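Local coordinates for T-cell surface glycoprotein CD1A1 antigen (Gallus gallus, PDB 3JVG) that probably presents lipid antigens to T cells, as a CD1 member of the MHC class I-like family, at residues S5-L10 and T104-F109; A14-S19 and F89-S94; C97-N102 and D164-F169. All blocks are in the same frame, centred on the assembly; numbering follows the deposited sequence.

Contact 1 (S5-L10 and T104-F109); sequences SHMLKL and TIRTFF
The strands carrying Met-7 and Lys-9, and Arg-106 and Phe-108, run nearly parallel, at 7° to each other, with axes 9.2 Å apart. That spacing is twice the usual step between neighbours: strand 89-99 runs between them, antiparallel to both. No backbone hydrogen bond joins the two segments, so long side chains must bridge the gap on one face of the sheet. The unbranched Met-7 suits this, being extended through chi2 and bent at chi3 (-74°), which brings its terminal CE to both partners. CE lies at the guanidinium edge of Arg-106, 3.3 Å from NH2, and 3.9 Å from CE1 of Phe-108. Met-7 SD is 5.4 Å from the centroid of the Phe-108 ring, an oblique Met-aromatic contact. The same ring receives the aliphatic part of Lys-9 at its edge, in the ring plane, with CG 3.7 Å from Phe-108 CE2. Lysine thus gives methylenes to the ring, while its NZ leaves this pairing for a salt bridge to an acidic side chain of the other protein chain. Arg-106 is extended through chi2, then bends at chi3, and uses NE in a salt bridge to Glu-98 OE2 on the intervening strand, which helps to fix the guanidinium beside Met-7. All three strands are part of the antiparallel platform of the MHC class I-like fold, and on this face Lys-9 meets the other chain.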
loop_
_atom_site.group_PDB
_atom_site.type_symbol
_atom_site.label_atom_id
_atom_site.label_comp_id
_atom_site.label_asym_id
_atom_site.label_seq_id
_atom_site.Cartn_x
_atom_site.Cartn_y
_atom_site.Cartn_z
ATOM N N SER A 5 -3.655 -18.715 0.161
ATOM C CA SER A 5 -3.103 -17.770 1.206
ATOM C C SER A 5 -3.927 -16.495 1.518
ATOM O O SER A 5 -4.276 -15.729 0.620
ATOM C CB SER A 5 -1.633 -17.434 0.925
ATOM O OG SER A 5 -1.235 -16.187 1.482
ATOM N N HIS A 6 -4.190 -16.274 2.812
ATOM C CA HIS A 6 -4.867 -15.066 3.295
ATOM C C HIS A 6 -4.182 -14.435 4.498
ATOM O O HIS A 6 -3.505 -15.101 5.274
ATOM C CB HIS A 6 -6.309 -15.410 3.676
ATOM C CG HIS A 6 -7.123 -15.871 2.514
ATOM N ND1 HIS A 6 -7.248 -17.203 2.183
ATOM C CD2 HIS A 6 -7.790 -15.177 1.561
ATOM C CE1 HIS A 6 -7.980 -17.312 1.088
ATOM N NE2 HIS A 6 -8.332 -16.099 0.700
ATOM N N MET A 7 -4.416 -13.148 4.675
ATOM C CA MET A 7 -3.706 -12.370 5.669
ATOM C C MET A 7 -4.614 -11.298 6.233
ATOM O O MET A 7 -5.327 -10.623 5.506
ATOM C CB MET A 7 -2.487 -11.720 5.017
ATOM C CG MET A 7 -1.825 -10.618 5.810
ATOM S SD MET A 7 -0.250 -10.051 5.075
ATOM C CE MET A 7 0.824 -11.417 5.486
ATOM N N LEU A 8 -4.532 -11.119 7.530
ATOM C CA LEU A 8 -5.227 -10.069 8.215
ATOM C C LEU A 8 -4.093 -9.239 8.768
ATOM O O LEU A 8 -3.236 -9.814 9.499
ATOM C CB LEU A 8 -6.053 -10.640 9.388
ATOM C CG LEU A 8 -6.770 -9.601 10.238
ATOM C CD1 LEU A 8 -7.439 -8.671 9.288
ATOM C CD2 LEU A 8 -7.768 -10.270 10.999
ATOM N N LYS A 9 -4.111 -7.935 8.492
ATOM C CA LYS A 9 -3.044 -7.077 8.923
ATOM C C LYS A 9 -3.506 -5.728 9.492
ATOM O O LYS A 9 -4.266 -4.975 8.842
ATOM C CB LYS A 9 -2.087 -6.799 7.763
ATOM C CG LYS A 9 -0.841 -6.124 8.176
ATOM C CD LYS A 9 -0.100 -5.523 6.968
ATOM C CE LYS A 9 0.629 -6.508 6.129
ATOM N NZ LYS A 9 0.771 -5.944 4.718
ATOM N N LEU A 10 -3.020 -5.404 10.668
ATOM C CA LEU A 10 -3.318 -4.117 11.264
ATOM C C LEU A 10 -2.058 -3.295 11.242
ATOM O O LEU A 10 -1.009 -3.737 11.766
ATOM C CB LEU A 10 -3.774 -4.281 12.711
ATOM C CG LEU A 10 -5.022 -5.161 12.949
ATOM C CD1 LEU A 10 -5.281 -5.285 14.466
ATOM C CD2 LEU A 10 -6.288 -4.574 12.218
ATOM N N THR A 104 -1.204 -23.940 7.600
ATOM C CA THR A 104 -0.084 -23.340 8.314
ATOM C C THR A 104 -0.290 -21.845 8.694
ATOM O O THR A 104 -0.696 -21.023 7.867
ATOM C CB THR A 104 1.226 -23.570 7.527
ATOM O OG1 THR A 104 1.527 -24.974 7.536
ATOM C CG2 THR A 104 2.408 -22.790 8.132
ATOM N N ILE A 105 -0.009 -21.523 9.957
ATOM C CA ILE A 105 -0.216 -20.176 10.485
ATOM C C ILE A 105 1.113 -19.458 10.535
ATOM O O ILE A 105 2.100 -20.037 10.994
ATOM C CB ILE A 105 -0.856 -20.230 11.904
ATOM C CG1 ILE A 105 -2.278 -20.800 11.826
ATOM C CG2 ILE A 105 -0.866 -18.855 12.596
ATOM C CD1 ILE A 105 -2.703 -21.541 13.103
ATOM N N ARG A 106 1.147 -18.216 10.041
ATOM C CA ARG A 106 2.277 -17.340 10.346
ATOM C C ARG A 106 1.728 -16.136 11.080
ATOM O O ARG A 106 0.688 -15.599 10.683
ATOM C CB ARG A 106 3.052 -16.934 9.093
ATOM C CG ARG A 106 4.255 -15.960 9.379
ATOM C CD ARG A 106 4.962 -15.555 8.087
ATOM N NE ARG A 106 4.197 -14.524 7.390
ATOM C CZ ARG A 106 4.407 -13.219 7.505
ATOM N NH1 ARG A 106 5.375 -12.735 8.293
ATOM N NH2 ARG A 106 3.638 -12.395 6.813
ATOM N N THR A 107 2.393 -15.721 12.163
ATOM C CA THR A 107 1.964 -14.554 12.910
ATOM C C THR A 107 3.071 -13.533 12.832
ATOM O O THR A 107 4.224 -13.888 12.595
ATOM C CB THR A 107 1.699 -14.845 14.438
ATOM O OG1 THR A 107 2.934 -15.255 15.073
ATOM C CG2 THR A 107 0.601 -15.839 14.628
ATOM N N PHE A 108 2.730 -12.258 13.022
ATOM C CA PHE A 108 3.745 -11.226 13.026
ATOM C C PHE A 108 3.357 -10.117 13.954
ATOM O O PHE A 108 2.164 -9.791 14.079
ATOM C CB PHE A 108 4.025 -10.674 11.610
ATOM C CG PHE A 108 2.783 -10.250 10.836
ATOM C CD1 PHE A 108 2.088 -11.161 10.077
ATOM C CD2 PHE A 108 2.378 -8.914 10.824
ATOM C CE1 PHE A 108 0.973 -10.783 9.351
ATOM C CE2 PHE A 108 1.288 -8.489 10.075
ATOM C CZ PHE A 108 0.544 -9.441 9.344
ATOM N N PHE A 109 4.351 -9.552 14.635
ATOM C CA PHE A 109 4.078 -8.367 15.436
ATOM C C PHE A 109 5.438 -7.662 15.481
ATOM O O PHE A 109 6.340 -8.085 16.213
ATOM C CB PHE A 109 3.557 -8.762 16.842
ATOM C CG PHE A 109 3.207 -7.586 17.779
ATOM C CD1 PHE A 109 2.622 -7.864 19.024
ATOM C CD2 PHE A 109 3.402 -6.261 17.425
ATOM C CE1 PHE A 109 2.252 -6.835 19.915
ATOM C CE2 PHE A 109 3.068 -5.228 18.287
ATOM C CZ PHE A 109 2.487 -5.515 19.560
#

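Contact 2 (A14-S19 and F89-S94); sequences ATFQNS and FVFQSS. With NAG (2-acetamido-2-deoxy-beta-D-glucopyranose), chain J.
Three phenylalanines, Phe-16, Phe-89 and Phe-91, crowd onto one face of a two-strand pairing, an aromatic cluster on the helix-covered side of the MHC-like platform sheet. Phe-89 turns its CG between its own backbone N and carbonyl carbon (chi1 54°), which lays the ring over the CB of Phe-16, 4.0 Å from the ring centroid, a CH-pi contact. The two rings are near parallel, planes at 25°, but so far slid apart that they barely overlap, and Phe-16 CD1 comes within 3.5 Å of Phe-89 CE1. Phe-16 also reaches the third ring obliquely, CE1 lying 3.8 Å from Phe-91 CD1. Bulky apolar rings suit this buried face, where Val-79 of helix 58-82 touches all three. Small Ala-14, paired with Phe-91, puts only a methyl on this same face. The strands are antiparallel, and Ala-14 with Phe-91 and Phe-16 with Phe-89 are hydrogen-bonded pairs; the bond from Phe-16 N to Phe-89 O is 2.8 Å, whereas that from Phe-89 N to Phe-16 O stretches to 3.3 Å. Between them, the non-hydrogen-bonded pair Thr-15 and Val-90 sends beta-branched side chains to the other face, toward the other protein chain. Past the pairing, Asn-18 carries an N-linked glycan: its ND2 is bonded to C1 of the sugar at 1.4 Å.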
loop_
_atom_site.group_PDB
_atom_site.type_symbol
_atom_site.label_atom_id
_atom_site.label_comp_id
_atom_site.label_asym_id
_atom_site.label_seq_id
_atom_site.Cartn_x
_atom_site.Cartn_y
_atom_site.Cartn_z
ATOM N N ALA A 14 2.723 6.514 14.094
ATOM C CA ALA A 14 2.672 7.664 15.000
ATOM C C ALA A 14 3.870 8.577 14.801
ATOM O O ALA A 14 5.034 8.147 14.854
ATOM C CB ALA A 14 2.591 7.192 16.449
ATOM N N THR A 15 3.591 9.840 14.546
ATOM C CA THR A 15 4.640 10.823 14.523
ATOM C C THR A 15 4.635 11.534 15.875
ATOM O O THR A 15 3.672 12.248 16.228
ATOM C CB THR A 15 4.402 11.892 13.410
ATOM O OG1 THR A 15 4.245 11.244 12.154
ATOM C CG2 THR A 15 5.560 12.802 13.330
ATOM N N PHE A 16 5.703 11.387 16.625
ATOM C CA PHE A 16 5.802 12.166 17.846
ATOM C C PHE A 16 6.371 13.532 17.558
ATOM O O PHE A 16 7.558 13.668 17.249
ATOM C CB PHE A 16 6.602 11.396 18.897
ATOM C CG PHE A 16 5.967 10.066 19.259
ATOM C CD1 PHE A 16 5.996 8.997 18.356
ATOM C CD2 PHE A 16 5.251 9.910 20.471
ATOM C CE1 PHE A 16 5.375 7.795 18.648
ATOM C CE2 PHE A 16 4.604 8.676 20.769
ATOM C CZ PHE A 16 4.691 7.625 19.851
ATOM N N GLN A 17 5.547 14.556 17.640
ATOM C CA GLN A 17 6.043 15.913 17.328
ATOM C C GLN A 17 6.775 16.614 18.488
ATOM O O GLN A 17 7.746 17.329 18.259
ATOM C CB GLN A 17 4.918 16.791 16.803
ATOM C CG GLN A 17 4.121 16.124 15.690
ATOM C CD GLN A 17 3.067 17.044 15.135
ATOM O OE1 GLN A 17 2.024 17.256 15.771
ATOM N NE2 GLN A 17 3.333 17.616 13.948
ATOM N N ASN A 18 6.288 16.424 19.713
ATOM C CA ASN A 18 6.945 16.926 20.929
ATOM C C ASN A 18 6.495 16.020 22.088
ATOM O O ASN A 18 5.844 14.998 21.858
ATOM C CB ASN A 18 6.652 18.424 21.186
ATOM C CG ASN A 18 5.161 18.727 21.364
ATOM O OD1 ASN A 18 4.403 17.897 21.875
ATOM N ND2 ASN A 18 4.745 19.931 20.946
ATOM N N SER A 19 6.819 16.375 23.322
ATOM C CA SER A 19 6.506 15.465 24.418
ATOM C C SER A 19 4.999 15.324 24.698
ATOM O O SER A 19 4.612 14.388 25.404
ATOM C CB SER A 19 7.260 15.835 25.710
ATOM O OG SER A 19 6.714 16.991 26.285
ATOM N N PHE A 89 9.961 12.149 15.579
ATOM C CA PHE A 89 10.308 10.816 15.104
ATOM C C PHE A 89 9.043 10.008 14.880
ATOM O O PHE A 89 7.953 10.414 15.299
ATOM C CB PHE A 89 11.268 10.089 16.063
ATOM C CG PHE A 89 10.786 10.029 17.479
ATOM C CD1 PHE A 89 9.811 9.127 17.860
ATOM C CD2 PHE A 89 11.312 10.883 18.436
ATOM C CE1 PHE A 89 9.362 9.100 19.186
ATOM C CE2 PHE A 89 10.875 10.843 19.765
ATOM C CZ PHE A 89 9.902 9.953 20.135
ATOM N N VAL A 90 9.198 8.861 14.226
ATOM C CA VAL A 90 8.061 8.049 13.910
ATOM C C VAL A 90 8.215 6.586 14.300
ATOM O O VAL A 90 9.290 5.969 14.078
ATOM C CB VAL A 90 7.419 8.361 12.450
ATOM C CG1 VAL A 90 8.102 9.463 11.690
ATOM C CG2 VAL A 90 6.996 7.124 11.611
ATOM N N PHE A 91 7.166 6.077 14.918
ATOM C CA PHE A 91 7.019 4.661 15.173
ATOM C C PHE A 91 5.915 4.129 14.292
ATOM O O PHE A 91 4.963 4.866 13.977
ATOM C CB PHE A 91 6.689 4.376 16.622
ATOM C CG PHE A 91 7.859 4.330 17.511
ATOM C CD1 PHE A 91 8.290 5.478 18.155
ATOM C CD2 PHE A 91 8.530 3.132 17.718
ATOM C CE1 PHE A 91 9.433 5.456 19.022
ATOM C CE2 PHE A 91 9.643 3.042 18.588
ATOM C CZ PHE A 91 10.112 4.219 19.250
ATOM N N GLN A 92 6.089 2.872 13.883
ATOM C CA GLN A 92 5.075 2.092 13.224
ATOM C C GLN A 92 4.921 0.691 13.834
ATOM O O GLN A 92 5.895 0.124 14.425
ATOM C CB GLN A 92 5.381 2.018 11.711
ATOM C CG GLN A 92 5.529 3.378 11.015
ATOM C CD GLN A 92 6.374 3.264 9.749
ATOM O OE1 GLN A 92 7.586 3.456 9.814
ATOM N NE2 GLN A 92 5.760 2.825 8.629
ATOM N N SER A 93 3.706 0.135 13.712
ATOM C CA SER A 93 3.461 -1.282 14.024
ATOM C C SER A 93 2.769 -1.953 12.889
ATOM O O SER A 93 1.913 -1.341 12.268
ATOM C CB SER A 93 2.497 -1.532 15.217
ATOM O OG SER A 93 2.607 -0.605 16.222
ATOM N N SER A 94 3.061 -3.245 12.718
ATOM C CA SER A 94 2.394 -4.117 11.742
ATOM C C SER A 94 2.093 -5.366 12.542
ATOM O O SER A 94 3.021 -5.985 13.099
ATOM C CB SER A 94 3.346 -4.409 10.601
ATOM O OG SER A 94 2.803 -5.258 9.602
HETATM C C1 NAG J . 3.397 20.459 21.015
HETATM C C2 NAG J . 3.429 21.839 21.717
HETATM C C3 NAG J . 2.030 22.481 21.686
HETATM C C4 NAG J . 1.664 22.706 20.196
HETATM C C5 NAG J . 1.676 21.343 19.450
HETATM C C6 NAG J . 1.335 21.426 17.936
HETATM C C7 NAG J . 5.183 22.327 23.409
HETATM C C8 NAG J . 5.628 22.131 24.839
HETATM N N2 NAG J . 4.010 21.761 23.063
HETATM O O3 NAG J . 1.949 23.624 22.542
HETATM O O4 NAG J . 0.399 23.317 20.029
HETATM O O5 NAG J . 2.870 20.576 19.694
HETATM O O6 NAG J . 2.427 21.494 17.021
HETATM O O7 NAG J . 5.895 22.985 22.638
#

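Contact 3 (C97-N102 and D164-F169); sequences CELQSN and DILRLF
Leu-166 reaches down from its helix to Leu-99 and Cys-97 on the strand below, its CG anti to the backbone N (chi1 -179°). This extended torsion drives the CD2 methyl against the strand, 3.7 Å from Leu-99 N and 3.8 Å from Leu-99 CB. Leucine suits this buried place between helix and strand, being apolar and long enough for CD2 to reach both the backbone and CB of Leu-99. Cys-97 turns its sulfur up toward the helix, and SG passes 4.2 Å from Leu-166 CB. The sulfur is disulfide-bonded to Cys-162, one helical turn before Leu-166; a disulfide tying the long second helix to the sheet floor is characteristic of the alpha2 domain of MHC class I-like proteins. The helix crosses the strand at -53° with axes 9.1 Å apart, a separation filled by these apolar groups. Leu-99 has a chi1 of -128°, away from the usual staggered values, and its forked end rises to the guanidinium of Arg-167. CD1 lies over one face of that group, off toward its rim, 3.7 Å from NH2; Arg-167, bent at chi3, thus spreads its flat end across the leucine at the exposed margin, its long chain fit for reaching back to the strand. On the opposite side of the strand, Glu-98 points away from the helix, and its OE1 accepts a hydrogen bond from Gln-100 NE2 at 2.9 Å, met from above the carboxylate plane.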
loop_
_atom_site.group_PDB
_atom_site.type_symbol
_atom_site.label_atom_id
_atom_site.label_comp_id
_atom_site.label_asym_id
_atom_site.label_seq_id
_atom_site.Cartn_x
_atom_site.Cartn_y
_atom_site.Cartn_z
ATOM N N CYS A 97 -1.720 -11.992 11.133
ATOM C CA CYS A 97 -1.484 -13.402 10.944
ATOM C C CYS A 97 -1.830 -13.731 9.535
ATOM O O CYS A 97 -2.601 -12.992 8.902
ATOM C CB CYS A 97 -2.318 -14.268 11.910
ATOM S SG CYS A 97 -4.134 -13.955 11.789
ATOM N N GLU A 98 -1.276 -14.841 9.044
ATOM C CA GLU A 98 -1.492 -15.287 7.691
ATOM C C GLU A 98 -1.803 -16.782 7.737
ATOM O O GLU A 98 -1.218 -17.497 8.521
ATOM C CB GLU A 98 -0.262 -14.958 6.813
ATOM C CG GLU A 98 -0.241 -15.600 5.432
ATOM C CD GLU A 98 1.128 -15.532 4.695
ATOM O OE1 GLU A 98 1.360 -16.393 3.791
ATOM O OE2 GLU A 98 1.956 -14.620 4.983
ATOM N N LEU A 99 -2.743 -17.219 6.912
ATOM C CA LEU A 99 -3.132 -18.599 6.812
ATOM C C LEU A 99 -2.755 -19.089 5.415
ATOM O O LEU A 99 -3.280 -18.580 4.435
ATOM C CB LEU A 99 -4.661 -18.728 6.966
ATOM C CG LEU A 99 -5.399 -19.656 7.949
ATOM C CD1 LEU A 99 -6.646 -20.194 7.274
ATOM C CD2 LEU A 99 -4.600 -20.868 8.539
ATOM N N GLN A 100 -1.853 -20.060 5.315
ATOM C CA GLN A 100 -1.678 -20.783 4.038
ATOM C C GLN A 100 -2.801 -21.780 3.760
ATOM O O GLN A 100 -3.596 -22.080 4.662
ATOM C CB GLN A 100 -0.319 -21.464 3.966
ATOM C CG GLN A 100 0.789 -20.510 3.505
ATOM C CD GLN A 100 1.829 -20.236 4.581
ATOM O OE1 GLN A 100 2.502 -21.162 5.066
ATOM N NE2 GLN A 100 1.991 -18.963 4.941
ATOM N N SER A 101 -2.892 -22.274 2.518
ATOM C CA SER A 101 -3.868 -23.346 2.177
ATOM C C SER A 101 -3.520 -24.625 2.942
ATOM O O SER A 101 -4.428 -25.352 3.366
ATOM C CB SER A 101 -3.979 -23.597 0.661
ATOM O OG SER A 101 -2.746 -24.008 0.079
ATOM N N ASN A 102 -2.202 -24.866 3.100
ATOM C CA ASN A 102 -1.596 -25.791 4.091
ATOM C C ASN A 102 -2.484 -25.930 5.342
ATOM O O ASN A 102 -2.773 -27.029 5.790
ATOM C CB ASN A 102 -0.192 -25.267 4.551
ATOM C CG ASN A 102 0.996 -25.786 3.691
ATOM O OD1 ASN A 102 2.117 -26.027 4.193
ATOM N ND2 ASN A 102 0.760 -25.923 2.402
ATOM N N ASP A 164 -8.629 -17.029 14.263
ATOM C CA ASP A 164 -10.035 -17.287 14.290
ATOM C C ASP A 164 -10.807 -16.199 13.570
ATOM O O ASP A 164 -11.745 -16.501 12.846
ATOM C CB ASP A 164 -10.535 -17.350 15.709
ATOM C CG ASP A 164 -10.038 -18.592 16.474
ATOM O OD1 ASP A 164 -9.343 -19.487 15.899
ATOM O OD2 ASP A 164 -10.360 -18.631 17.683
ATOM N N ILE A 165 -10.463 -14.942 13.821
ATOM C CA ILE A 165 -11.119 -13.838 13.144
ATOM C C ILE A 165 -10.818 -13.863 11.635
ATOM O O ILE A 165 -11.734 -13.665 10.811
ATOM C CB ILE A 165 -10.753 -12.494 13.737
ATOM C CG1 ILE A 165 -11.351 -12.404 15.151
ATOM C CG2 ILE A 165 -11.267 -11.347 12.815
ATOM C CD1 ILE A 165 -10.794 -11.292 16.041
ATOM N N LEU A 166 -9.563 -14.139 11.288
ATOM C CA LEU A 166 -9.197 -14.347 9.886
ATOM C C LEU A 166 -10.135 -15.363 9.196
ATOM O O LEU A 166 -10.747 -15.017 8.170
ATOM C CB LEU A 166 -7.692 -14.727 9.694
ATOM C CG LEU A 166 -7.213 -14.940 8.251
ATOM C CD1 LEU A 166 -7.626 -13.782 7.282
ATOM C CD2 LEU A 166 -5.711 -15.250 8.079
ATOM N N ARG A 167 -10.269 -16.580 9.764
ATOM C CA ARG A 167 -11.062 -17.642 9.125
ATOM C C ARG A 167 -12.464 -17.140 8.863
ATOM O O ARG A 167 -13.034 -17.350 7.782
ATOM C CB ARG A 167 -11.185 -18.883 9.984
ATOM C CG ARG A 167 -9.897 -19.584 10.150
ATOM C CD ARG A 167 -10.090 -20.970 10.765
ATOM N NE ARG A 167 -9.390 -21.878 9.872
ATOM C CZ ARG A 167 -8.167 -22.367 10.084
ATOM N NH1 ARG A 167 -7.508 -22.096 11.219
ATOM N NH2 ARG A 167 -7.621 -23.174 9.170
ATOM N N LEU A 168 -13.004 -16.474 9.868
ATOM C CA LEU A 168 -14.318 -15.904 9.789
ATOM C C LEU A 168 -14.440 -14.777 8.739
ATOM O O LEU A 168 -15.465 -14.686 8.054
ATOM C CB LEU A 168 -14.631 -15.362 11.155
ATOM C CG LEU A 168 -15.770 -14.389 11.211
ATOM C CD1 LEU A 168 -17.078 -15.171 11.311
ATOM C CD2 LEU A 168 -15.516 -13.613 12.460
ATOM N N PHE A 169 -13.423 -13.914 8.638
ATOM C CA PHE A 169 -13.406 -12.818 7.650
ATOM C C PHE A 169 -13.272 -13.346 6.198
ATOM O O PHE A 169 -13.896 -12.798 5.267
ATOM C CB PHE A 169 -12.267 -11.816 7.961
ATOM C CG PHE A 169 -12.569 -10.859 9.110
ATOM C CD1 PHE A 169 -13.773 -10.936 9.824
ATOM C CD2 PHE A 169 -11.657 -9.880 9.475
ATOM C CE1 PHE A 169 -14.065 -10.036 10.847
ATOM C CE2 PHE A 169 -11.954 -8.975 10.517
ATOM C CZ PHE A 169 -13.170 -9.059 11.203
#

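In the fold
All three contacts belong to the MHC-like domain's eight-stranded antiparallel sheet. Contacts 1 and 2 share strand 6-18, and contacts 2 and 3 share strand 89-99. Contacts 1 and 3 are neighbours, their centres about 7 Å apart, linked by backbone hydrogen bonds from Leu-99 N to His-6 O and from Leu-8 N to Cys-97 O. Contact 2 lies toward the other end of these strands, its centre about 24 Å from that of contact 1 and 30 Å from that of contact 3. Along the chain, contact 2 falls between the segments of contact 1, while those of contacts 1 and 3 alternate. Contact 3 joins the strands to helix 148-172, contact 2's rings lie under helix 58-82, and contact 1 is on the underside.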